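Local atomic coordinates of type II restriction enzyme SfiI (PDB entry 2EZV), a protein that recognises the double-stranded DNA sequence 5'-GGCCN(5)GGCC-3' as a tetramer and cleaves it within the five-base spacer, leaving 5'-phosphates. Residues D4-S9 and I139-L144; E12-E17 and A189-R194; E17-R22 and R84-P89; V183-H188 and P231-E236. One frame throughout, in Å; residues are numbered along the deposited sequence.

Overall arrangement
From the N terminus, residues 4-9 meet strand 141-145 in contact 1, and the first turns of helix 10-41 then enter contacts 2 and 3, which share Glu17. Contact 3 closes a shorter loop than contacts 1 and 2, from 17-22 to 84-89, and lies within the spans of both. Contacts 1 and 2 cross, since 12-17 precedes 139-144 while 189-194 follows it. Contact 4, joining strands 176-186 and 234-238, closes the shortest loop; it comes after contacts 1 and 3 along the chain but crosses contact 2. Salt bridges from Glu14 and Glu17 to Arg233 tie the helix of contacts 2 and 3 to contact 4, and Arg190 joins contact 2 to contact 1.

Contact 1. Residues D4-S9 and I139-L144; sequences DYRELS and IPHLML
Tyr5 and His141 are turned toward one another by similar first torsions: in each, CG stands between the backbone N and the carbonyl carbon (chi1 82° and 53°), which carries the two rings into the gap between the segments. There they meet rim to rim, with planes at 58° and centroids 5.5 Å apart, so neither covers the other's face. Because the imidazole is probably turned over in the model, the close approach of its rim to the phenol hydroxyl is doubtful; the carbon contacts are firmer evidence. Tyr5 CE2 lies 3.7 Å from His141 CB, and the phenol OH comes equally near Pro140 CB, at 3.7 Å. Arg6 CG sits over one face of the Tyr5 ring, offset toward its rim, and its NH1 reaches to 4.4 Å from Met143 CE. The guanidinium is held side-on by Asp4: Arg6 NE bonds to Asp4 OD1 at 2.9 Å and Arg6 NH2 to Asp4 OD2 at 2.6 Å, both through syn lone pairs. Asp4 OD1 also accepts the backbone N of Arg6 through its anti lone pair, at 2.9 Å. With an alanine at Tyr5, His141 and Pro140 would probably lose the ring they pack against, and a gap would open beside the Arg6 chain. His188 meets the Tyr5 ring too, and its NE2 bonds to Pro140 O. The arrangement is an Asx turn running into a 3-10 turn, set at the surface against a strand of the central mixed sheet just before helix 10-41, whose N-cap is Ser9.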
# COMPACT_ATOMS: atom_id res chain seq x y z
N ASP D 4 -26.33 -3.77 -4.59
CA ASP D 4 -27.08 -3.64 -3.34
C ASP D 4 -27.21 -5.03 -2.72
O ASP D 4 -27.89 -5.90 -3.26
CB ASP D 4 -28.47 -3.08 -3.64
CG ASP D 4 -29.19 -2.60 -2.40
OD1 ASP D 4 -29.22 -3.33 -1.39
OD2 ASP D 4 -29.74 -1.48 -2.44
N TYR D 5 -26.56 -5.24 -1.59
CA TYR D 5 -26.60 -6.54 -0.94
C TYR D 5 -28.02 -7.01 -0.61
O TYR D 5 -28.28 -8.20 -0.52
CB TYR D 5 -25.75 -6.51 0.32
CG TYR D 5 -26.45 -5.92 1.52
CD1 TYR D 5 -27.05 -6.75 2.47
CD2 TYR D 5 -26.52 -4.54 1.71
CE1 TYR D 5 -27.71 -6.22 3.57
CE2 TYR D 5 -27.18 -4.00 2.80
CZ TYR D 5 -27.77 -4.85 3.73
OH TYR D 5 -28.43 -4.34 4.81
N ARG D 6 -28.95 -6.07 -0.41
CA ARG D 6 -30.33 -6.46 -0.10
C ARG D 6 -30.97 -7.24 -1.24
O ARG D 6 -31.87 -8.04 -1.02
CB ARG D 6 -31.16 -5.21 0.25
CG ARG D 6 -30.77 -4.59 1.59
CD ARG D 6 -31.32 -3.18 1.78
NE ARG D 6 -30.91 -2.29 0.70
CZ ARG D 6 -31.11 -0.98 0.70
NH1 ARG D 6 -31.70 -0.39 1.74
NH2 ARG D 6 -30.72 -0.25 -0.34
N GLU D 7 -30.49 -7.03 -2.46
CA GLU D 7 -31.03 -7.75 -3.60
C GLU D 7 -30.42 -9.15 -3.68
O GLU D 7 -30.78 -9.94 -4.55
CB GLU D 7 -30.73 -7.02 -4.89
CG GLU D 7 -31.12 -5.58 -4.90
CD GLU D 7 -30.91 -4.97 -6.26
OE1 GLU D 7 -29.97 -5.42 -6.96
OE2 GLU D 7 -31.67 -4.05 -6.62
N LEU D 8 -29.48 -9.45 -2.79
CA LEU D 8 -28.87 -10.78 -2.79
C LEU D 8 -29.80 -11.70 -2.02
O LEU D 8 -30.50 -11.26 -1.11
CB LEU D 8 -27.51 -10.78 -2.09
CG LEU D 8 -26.33 -10.06 -2.74
CD1 LEU D 8 -25.05 -10.39 -1.96
CD2 LEU D 8 -26.19 -10.52 -4.18
N SER D 9 -29.81 -12.97 -2.38
CA SER D 9 -30.64 -13.93 -1.67
C SER D 9 -29.87 -14.24 -0.38
O SER D 9 -28.68 -13.95 -0.28
CB SER D 9 -30.80 -15.20 -2.49
OG SER D 9 -29.55 -15.83 -2.68
N ILE D 139 -24.74 -1.60 12.77
CA ILE D 139 -25.67 -1.25 11.70
C ILE D 139 -25.63 -2.29 10.58
O ILE D 139 -24.61 -2.95 10.36
CB ILE D 139 -25.35 0.14 11.11
CG1 ILE D 139 -23.93 0.15 10.53
CG2 ILE D 139 -25.47 1.20 12.18
CD1 ILE D 139 -23.62 1.42 9.75
N PRO D 140 -26.74 -2.46 9.86
CA PRO D 140 -26.80 -3.43 8.77
C PRO D 140 -25.90 -3.03 7.61
O PRO D 140 -25.45 -3.88 6.84
CB PRO D 140 -28.28 -3.44 8.40
CG PRO D 140 -28.67 -2.00 8.62
CD PRO D 140 -28.00 -1.68 9.94
N HIS D 141 -25.65 -1.73 7.47
CA HIS D 141 -24.82 -1.24 6.38
C HIS D 141 -24.53 0.25 6.50
O HIS D 141 -25.23 0.96 7.20
CB HIS D 141 -25.54 -1.52 5.05
CG HIS D 141 -26.94 -0.98 5.00
ND1 HIS D 141 -27.22 0.37 4.94
CD2 HIS D 141 -28.13 -1.62 5.03
CE1 HIS D 141 -28.53 0.54 4.94
NE2 HIS D 141 -29.11 -0.65 5.00
N LEU D 142 -23.48 0.71 5.82
CA LEU D 142 -23.10 2.12 5.84
C LEU D 142 -23.41 2.70 4.46
O LEU D 142 -22.90 2.22 3.46
CB LEU D 142 -21.61 2.28 6.13
CG LEU D 142 -21.05 3.70 6.19
CD1 LEU D 142 -21.65 4.47 7.37
CD2 LEU D 142 -19.55 3.63 6.33
N MET D 143 -24.23 3.75 4.42
CA MET D 143 -24.58 4.35 3.15
C MET D 143 -23.43 5.16 2.57
O MET D 143 -22.84 6.00 3.26
CB MET D 143 -25.83 5.24 3.31
CG MET D 143 -27.10 4.46 3.62
SD MET D 143 -27.52 3.31 2.28
CE MET D 143 -29.30 3.30 2.38
N LEU D 144 -23.11 4.89 1.32
CA LEU D 144 -22.03 5.58 0.62
C LEU D 144 -22.66 6.48 -0.44
O LEU D 144 -23.68 6.14 -1.03
CB LEU D 144 -21.10 4.57 -0.06
CG LEU D 144 -20.48 3.46 0.80
CD1 LEU D 144 -19.64 2.54 -0.09
CD2 LEU D 144 -19.62 4.07 1.88

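Contact 2. Residues E12-E17 and A189-R194; sequences ELESVE and ARLKQR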
# COMPACT_ATOMS: atom_id res chain seq x y z
N GLU D 12 -26.72 -16.36 -1.02
CA GLU D 12 -25.63 -15.60 -1.61
C GLU D 12 -24.98 -14.71 -0.56
O GLU D 12 -23.77 -14.52 -0.56
CB GLU D 12 -26.15 -14.77 -2.79
CG GLU D 12 -26.90 -15.63 -3.80
CD GLU D 12 -27.62 -14.82 -4.86
OE1 GLU D 12 -28.17 -13.74 -4.55
OE2 GLU D 12 -27.65 -15.28 -6.02
N LEU D 13 -25.80 -14.17 0.34
CA LEU D 13 -25.30 -13.32 1.41
C LEU D 13 -24.36 -14.10 2.32
O LEU D 13 -23.28 -13.63 2.66
CB LEU D 13 -26.46 -12.75 2.24
CG LEU D 13 -26.04 -11.90 3.44
CD1 LEU D 13 -25.11 -10.80 2.96
CD2 LEU D 13 -27.26 -11.30 4.12
N GLU D 14 -24.75 -15.31 2.70
CA GLU D 14 -23.90 -16.13 3.57
C GLU D 14 -22.60 -16.45 2.82
O GLU D 14 -21.53 -16.53 3.41
CB GLU D 14 -24.59 -17.45 3.94
CG GLU D 14 -25.90 -17.30 4.72
CD GLU D 14 -26.14 -18.48 5.65
OE1 GLU D 14 -27.27 -19.01 5.67
OE2 GLU D 14 -25.19 -18.86 6.37
N SER D 15 -22.73 -16.63 1.51
CA SER D 15 -21.60 -16.93 0.67
C SER D 15 -20.53 -15.85 0.73
O SER D 15 -19.34 -16.16 0.77
CB SER D 15 -22.08 -17.12 -0.78
OG SER D 15 -21.00 -17.43 -1.63
N VAL D 16 -20.95 -14.58 0.72
CA VAL D 16 -19.96 -13.51 0.78
C VAL D 16 -19.33 -13.44 2.16
O VAL D 16 -18.19 -13.00 2.30
CB VAL D 16 -20.55 -12.11 0.44
CG1 VAL D 16 -21.80 -12.26 -0.39
CG2 VAL D 16 -20.79 -11.33 1.69
N GLU D 17 -20.07 -13.86 3.18
CA GLU D 17 -19.50 -13.83 4.53
C GLU D 17 -18.47 -14.95 4.58
O GLU D 17 -17.39 -14.80 5.15
CB GLU D 17 -20.58 -14.02 5.60
CG GLU D 17 -21.35 -12.74 5.90
CD GLU D 17 -22.46 -12.91 6.93
OE1 GLU D 17 -23.05 -11.89 7.35
OE2 GLU D 17 -22.76 -14.06 7.33
N ALA D 189 -27.65 -9.37 10.07
CA ALA D 189 -29.01 -9.21 10.57
C ALA D 189 -30.05 -9.89 9.67
O ALA D 189 -30.95 -10.57 10.16
CB ALA D 189 -29.33 -7.72 10.71
N ARG D 190 -29.91 -9.71 8.36
CA ARG D 190 -30.85 -10.31 7.39
C ARG D 190 -31.04 -11.80 7.57
O ARG D 190 -32.01 -12.37 7.05
CB ARG D 190 -30.38 -10.07 5.96
CG ARG D 190 -30.72 -8.72 5.36
CD ARG D 190 -30.39 -8.75 3.87
NE ARG D 190 -31.23 -9.72 3.18
CZ ARG D 190 -31.01 -10.19 1.96
NH1 ARG D 190 -29.96 -9.78 1.27
NH2 ARG D 190 -31.85 -11.06 1.42
N LEU D 191 -30.12 -12.44 8.28
CA LEU D 191 -30.15 -13.88 8.50
C LEU D 191 -30.74 -14.31 9.84
O LEU D 191 -30.59 -15.47 10.24
CB LEU D 191 -28.73 -14.44 8.37
CG LEU D 191 -28.07 -14.21 7.00
CD1 LEU D 191 -26.58 -14.50 7.08
CD2 LEU D 191 -28.75 -15.11 5.98
N LYS D 192 -31.41 -13.40 10.54
CA LYS D 192 -31.99 -13.71 11.83
C LYS D 192 -32.92 -14.92 11.81
O LYS D 192 -32.76 -15.84 12.61
CB LYS D 192 -32.73 -12.50 12.41
CG LYS D 192 -33.38 -12.80 13.74
CD LYS D 192 -33.78 -11.54 14.48
CE LYS D 192 -34.48 -11.90 15.78
NZ LYS D 192 -33.71 -12.90 16.58
N GLN D 193 -33.89 -14.93 10.90
CA GLN D 193 -34.83 -16.04 10.81
C GLN D 193 -34.12 -17.40 10.73
O GLN D 193 -34.62 -18.39 11.26
CB GLN D 193 -35.75 -15.84 9.60
N ARG D 194 -32.97 -17.43 10.06
CA ARG D 194 -32.20 -18.66 9.91
C ARG D 194 -31.40 -19.08 11.14
O ARG D 194 -31.30 -20.26 11.44
CB ARG D 194 -31.23 -18.55 8.72
CG ARG D 194 -31.87 -18.61 7.35
CD ARG D 194 -30.79 -18.74 6.27
NE ARG D 194 -31.38 -18.87 4.94
CZ ARG D 194 -30.68 -18.99 3.82
NH1 ARG D 194 -29.35 -19.01 3.86
NH2 ARG D 194 -31.30 -19.11 2.66
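Leu13 and Glu14, on the first turns of helix 10-41, pack against Arg190, Leu191 and Arg194 in the turn that follows strand 176-186 and leads into the short helix 192-195; the contact is a partly buried apolar seam with a salt bridge at its outer side. Leu191 is the central piece. Its CD1 lies 3.7 Å from Glu14 CG and its CD2 3.8 Å from the same carbon, so both methyls of the fork bear on the aliphatic part of the glutamate. On the next side of the helix, Leu13 CG is anti to the backbone N (chi1 177°), which sends CD2 to 3.8 Å from Arg190 CB and 4.2 Å from Leu191 CG. The polar end is formed by Arg194 NH1, which donates to Glu14 OE1 at 2.8 Å, with an N-H...O angle of 148°. The carboxylate oxygen lies in the guanidinium plane and uses its anti lone pair, although the two flat groups are turned 57° apart.

Each charge has further partners. Glu14 OE2 bonds to Tyr195 OH and Arg233, Arg194 NH1 also pairs with Asp11, and Arg190 NH1 bonds to Leu8 O. Glu17 OE2, which approaches Leu191 CD1 from the opposite direction, is itself paired with Arg233. Geometrically this is a helix-to-turn packing, in which Leu191, the N-cap residue of helix 192-195, is inserted against the start of the long N-terminal helix.

Contact 3. Residues E17-R22 and R84-P89; sequences EKQTLR and RWLPSP
Gln19 and Thr20 belong to the layer in which helix 10-41 lies against the central sheet of this PD-(D/E)XK-clan nuclease, here at the end of strand 80-86. Helix segment 17-22 and strand segment 84-86 run at 110° to one another, with axes 11.6 Å apart at closest approach, leaving room for side chains between them. Gln19 reaches the loop that follows the strand. Its CG stands between the backbone N and the carbonyl carbon (chi1 75°) and the chain then runs extended, bringing the amide over that loop. Gln19 NE2 donates to Pro87 O at 3.0 Å, a bent bond (140° at the hydrogen) that nearly keeps to the amide plane. The same nitrogen rests 3.8 Å from Leu86 CG, while Gln19 OE1 is 3.7 Å from Ser88 CB. One residue on, Thr20 OG1 lies 3.5 Å from Leu86 CD2, and Thr20 CG2 touches Arg84 NH2 at 3.8 Å.

The threonine hydroxyl is satisfied by Val16 O and Gln95 NE2, and Arg84 by Glu66 and Gln95. Strands 93-104 and 151-167 carry the side chains that meet Thr20 beyond this contact, and Pro89 of the second subunit packs on Gln19.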
# COMPACT_ATOMS: atom_id res chain seq x y z
N GLU D 17 -20.07 -13.86 3.18
CA GLU D 17 -19.50 -13.83 4.53
C GLU D 17 -18.47 -14.95 4.58
O GLU D 17 -17.39 -14.80 5.15
CB GLU D 17 -20.58 -14.02 5.60
CG GLU D 17 -21.35 -12.74 5.90
CD GLU D 17 -22.46 -12.91 6.93
OE1 GLU D 17 -23.05 -11.89 7.35
OE2 GLU D 17 -22.76 -14.06 7.33
N LYS D 18 -18.79 -16.05 3.92
CA LYS D 18 -17.89 -17.19 3.89
C LYS D 18 -16.56 -16.87 3.20
O LYS D 18 -15.51 -17.21 3.72
CB LYS D 18 -18.55 -18.37 3.17
CG LYS D 18 -17.85 -19.70 3.38
CD LYS D 18 -18.57 -20.78 2.61
CE LYS D 18 -18.01 -22.16 2.89
NZ LYS D 18 -18.69 -23.20 2.06
N GLN D 19 -16.60 -16.20 2.05
CA GLN D 19 -15.35 -15.88 1.37
C GLN D 19 -14.60 -14.78 2.12
O GLN D 19 -13.37 -14.69 2.05
CB GLN D 19 -15.57 -15.50 -0.11
CG GLN D 19 -16.16 -14.13 -0.40
CD GLN D 19 -16.24 -13.85 -1.90
OE1 GLN D 19 -16.90 -14.56 -2.64
NE2 GLN D 19 -15.56 -12.80 -2.35
N THR D 20 -15.33 -13.95 2.86
CA THR D 20 -14.69 -12.90 3.65
C THR D 20 -13.91 -13.62 4.75
O THR D 20 -12.73 -13.36 4.98
CB THR D 20 -15.73 -11.98 4.30
OG1 THR D 20 -16.38 -11.21 3.29
CG2 THR D 20 -15.07 -11.03 5.31
N LEU D 21 -14.57 -14.58 5.40
CA LEU D 21 -13.96 -15.34 6.47
C LEU D 21 -12.75 -16.13 5.97
O LEU D 21 -11.68 -16.10 6.58
CB LEU D 21 -15.00 -16.28 7.08
CG LEU D 21 -14.72 -16.97 8.43
CD1 LEU D 21 -14.46 -18.42 8.19
CD2 LEU D 21 -13.56 -16.32 9.14
N ARG D 22 -12.93 -16.83 4.85
CA ARG D 22 -11.85 -17.64 4.27
C ARG D 22 -10.58 -16.82 4.05
O ARG D 22 -9.48 -17.27 4.38
CB ARG D 22 -12.29 -18.27 2.95
CG ARG D 22 -11.26 -19.21 2.37
CD ARG D 22 -10.98 -20.36 3.34
NE ARG D 22 -9.89 -21.24 2.89
CZ ARG D 22 -8.60 -20.91 2.92
NH1 ARG D 22 -8.23 -19.71 3.36
NH2 ARG D 22 -7.68 -21.77 2.50
N ARG D 84 -14.63 -1.20 1.86
CA ARG D 84 -13.96 -1.64 0.64
C ARG D 84 -14.92 -2.31 -0.34
O ARG D 84 -16.08 -2.53 -0.03
CB ARG D 84 -12.89 -2.66 1.03
CG ARG D 84 -13.54 -3.92 1.63
CD ARG D 84 -12.58 -4.94 2.21
NE ARG D 84 -13.31 -6.18 2.46
CZ ARG D 84 -12.78 -7.30 2.95
NH1 ARG D 84 -11.50 -7.36 3.28
NH2 ARG D 84 -13.53 -8.39 3.08
N TRP D 85 -14.41 -2.62 -1.53
CA TRP D 85 -15.20 -3.32 -2.55
C TRP D 85 -14.77 -4.79 -2.46
O TRP D 85 -13.58 -5.10 -2.45
CB TRP D 85 -14.87 -2.83 -3.97
CG TRP D 85 -15.36 -1.46 -4.31
CD1 TRP D 85 -14.60 -0.33 -4.42
CD2 TRP D 85 -16.69 -1.10 -4.69
NE1 TRP D 85 -15.38 0.71 -4.86
CE2 TRP D 85 -16.66 0.27 -5.04
CE3 TRP D 85 -17.90 -1.80 -4.78
CZ2 TRP D 85 -17.80 0.96 -5.47
CZ3 TRP D 85 -19.04 -1.11 -5.22
CH2 TRP D 85 -18.98 0.25 -5.56
N LEU D 86 -15.74 -5.69 -2.40
CA LEU D 86 -15.43 -7.09 -2.33
C LEU D 86 -15.82 -7.76 -3.65
O LEU D 86 -17.01 -7.93 -3.93
CB LEU D 86 -16.17 -7.75 -1.17
CG LEU D 86 -15.94 -9.25 -0.97
CD1 LEU D 86 -14.47 -9.48 -0.60
CD2 LEU D 86 -16.86 -9.79 0.13
N PRO D 87 -14.84 -8.12 -4.48
CA PRO D 87 -15.21 -8.77 -5.74
C PRO D 87 -15.78 -10.16 -5.51
O PRO D 87 -15.31 -10.89 -4.63
CB PRO D 87 -13.89 -8.80 -6.52
CG PRO D 87 -12.86 -8.82 -5.46
CD PRO D 87 -13.39 -7.88 -4.40
N SER D 88 -16.80 -10.53 -6.27
CA SER D 88 -17.41 -11.84 -6.14
C SER D 88 -18.30 -12.10 -7.34
O SER D 88 -18.59 -11.21 -8.12
CB SER D 88 -18.25 -11.93 -4.86
OG SER D 88 -19.52 -11.34 -5.05
N PRO D 89 -18.76 -13.34 -7.51
CA PRO D 89 -19.62 -13.60 -8.66
C PRO D 89 -21.00 -12.99 -8.50
O PRO D 89 -21.75 -12.87 -9.46
CB PRO D 89 -19.63 -15.12 -8.75
CG PRO D 89 -19.48 -15.53 -7.32
CD PRO D 89 -18.44 -14.59 -6.80

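Contact 4. Residues V183-H188 and P231-E236; sequences VLSLPH and PWRLQE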
# COMPACT_ATOMS: atom_id res chain seq x y z
N VAL D 183 -11.55 -18.15 14.72
CA VAL D 183 -12.09 -17.06 13.93
C VAL D 183 -13.58 -17.31 13.76
O VAL D 183 -13.98 -18.40 13.33
CB VAL D 183 -11.41 -16.97 12.56
CG1 VAL D 183 -11.66 -15.60 11.96
CG2 VAL D 183 -9.91 -17.24 12.69
N LEU D 184 -14.40 -16.32 14.11
CA LEU D 184 -15.85 -16.46 14.00
C LEU D 184 -16.49 -15.47 13.03
O LEU D 184 -16.11 -14.30 12.96
CB LEU D 184 -16.51 -16.31 15.37
CG LEU D 184 -16.25 -17.32 16.48
CD1 LEU D 184 -14.80 -17.28 16.95
CD2 LEU D 184 -17.16 -16.99 17.63
N SER D 185 -17.48 -15.97 12.30
CA SER D 185 -18.23 -15.17 11.35
C SER D 185 -19.66 -15.11 11.87
O SER D 185 -20.37 -16.13 11.88
CB SER D 185 -18.19 -15.83 9.96
OG SER D 185 -18.99 -15.12 9.02
N LEU D 186 -20.09 -13.94 12.31
CA LEU D 186 -21.44 -13.79 12.83
C LEU D 186 -22.37 -13.37 11.72
O LEU D 186 -22.14 -12.37 11.04
CB LEU D 186 -21.48 -12.79 13.97
CG LEU D 186 -20.60 -13.17 15.16
CD1 LEU D 186 -20.86 -12.20 16.31
CD2 LEU D 186 -20.89 -14.60 15.60
N PRO D 187 -23.46 -14.13 11.53
CA PRO D 187 -24.44 -13.84 10.48
C PRO D 187 -25.05 -12.45 10.51
O PRO D 187 -25.41 -11.92 11.57
CB PRO D 187 -25.47 -14.97 10.66
CG PRO D 187 -25.34 -15.33 12.11
CD PRO D 187 -23.86 -15.30 12.33
N HIS D 188 -25.16 -11.86 9.32
CA HIS D 188 -25.74 -10.54 9.16
C HIS D 188 -27.18 -10.54 9.66
O HIS D 188 -27.86 -11.58 9.68
CB HIS D 188 -25.68 -10.15 7.68
CG HIS D 188 -26.16 -8.76 7.39
ND1 HIS D 188 -27.49 -8.43 7.34
CD2 HIS D 188 -25.48 -7.62 7.13
CE1 HIS D 188 -27.62 -7.15 7.05
NE2 HIS D 188 -26.41 -6.64 6.92
N PRO D 231 -21.18 -25.11 10.43
CA PRO D 231 -19.77 -25.47 10.60
C PRO D 231 -18.71 -24.45 10.19
O PRO D 231 -17.79 -24.17 10.96
CB PRO D 231 -19.64 -26.77 9.82
CG PRO D 231 -20.98 -27.40 10.02
CD PRO D 231 -21.92 -26.23 9.81
N TRP D 232 -18.82 -23.89 8.98
CA TRP D 232 -17.80 -22.95 8.53
C TRP D 232 -17.75 -21.62 9.26
O TRP D 232 -16.76 -20.91 9.17
CB TRP D 232 -17.91 -22.68 7.02
CG TRP D 232 -19.17 -22.02 6.55
CD1 TRP D 232 -20.24 -22.64 5.98
CD2 TRP D 232 -19.47 -20.62 6.57
NE1 TRP D 232 -21.20 -21.70 5.65
CE2 TRP D 232 -20.75 -20.46 6.00
CE3 TRP D 232 -18.79 -19.49 7.02
CZ2 TRP D 232 -21.36 -19.21 5.86
CZ3 TRP D 232 -19.39 -18.24 6.89
CH2 TRP D 232 -20.67 -18.11 6.31
N ARG D 233 -18.80 -21.29 10.00
CA ARG D 233 -18.81 -20.04 10.73
C ARG D 233 -17.90 -20.07 11.96
O ARG D 233 -17.77 -19.07 12.66
CB ARG D 233 -20.23 -19.66 11.14
CG ARG D 233 -21.04 -19.10 9.99
CD ARG D 233 -22.40 -18.61 10.44
NE ARG D 233 -23.15 -18.06 9.32
CZ ARG D 233 -22.96 -16.85 8.80
NH1 ARG D 233 -22.04 -16.04 9.30
NH2 ARG D 233 -23.68 -16.45 7.76
N LEU D 234 -17.28 -21.21 12.21
CA LEU D 234 -16.36 -21.35 13.34
C LEU D 234 -15.10 -22.05 12.84
O LEU D 234 -15.12 -23.23 12.50
CB LEU D 234 -17.02 -22.17 14.46
CG LEU D 234 -16.33 -22.35 15.82
CD1 LEU D 234 -15.24 -23.39 15.72
CD2 LEU D 234 -15.78 -21.03 16.32
N GLN D 235 -14.00 -21.30 12.79
CA GLN D 235 -12.73 -21.85 12.34
C GLN D 235 -11.75 -21.90 13.51
O GLN D 235 -11.87 -21.15 14.48
CB GLN D 235 -12.15 -20.99 11.22
CG GLN D 235 -13.02 -20.89 9.99
CD GLN D 235 -13.29 -22.23 9.35
OE1 GLN D 235 -12.40 -23.08 9.25
NE2 GLN D 235 -14.52 -22.43 8.88
N GLU D 236 -10.75 -22.76 13.39
CA GLU D 236 -9.77 -22.91 14.45
C GLU D 236 -8.38 -23.16 13.92
O GLU D 236 -8.14 -24.15 13.23
CB GLU D 236 -10.17 -24.07 15.37
CG GLU D 236 -9.34 -24.17 16.64
CD GLU D 236 -9.53 -25.48 17.38
OE1 GLU D 236 -10.64 -26.07 17.27
OE2 GLU D 236 -8.58 -25.91 18.07
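Two backbone bonds pair Val183 with Gln235, Val183 N to Gln235 O at 3.0 Å and Gln235 N to Val183 O at 2.9 Å, and a third, Ser185 N to Arg233 O at 3.1 Å, carries the pairing on into the 3-10 turn. Beside them, Gln235 NE2 donates to Trp232 O at 2.7 Å, tying the strand to that turn. Arg233 NH1 donates to Ser185 O at 3.1 Å with an angle of 157° at the hydrogen; the acceptor is in the guanidinium plane, but the nitrogen stands well above the plane of the carbonyl. NH2 of the same group forms salt bridges with Glu17 and Glu14 of helix 10-41, and NE bonds to Tyr195 OH, so all three nitrogens are held.

The chain is extended as far as NE, and a chi4 of -78° then turns the guanidinium across its line. This presents one face to Pro187 CB and the opposite face to Trp232 CH2, each 3.6 Å above the centre of the Arg233 plane. Replacing this arginine by a leucine would probably leave the two glutamates without their shared positive mate and the space between Pro187 and Trp232 poorly filled. On the face that carries Leu184 and Leu234, the two side chains lie side by side and point the same way, with Leu184 CG 3.7 Å from Leu234 CD2; Phe223 of helix 223-229 covers them, while helix 10-41 covers Val183 and Gln235 on the opposite face. Running at 169°, the strands form an antiparallel pair in the central sheet of the PD-(D/E)XK nuclease fold, between helices on its two faces.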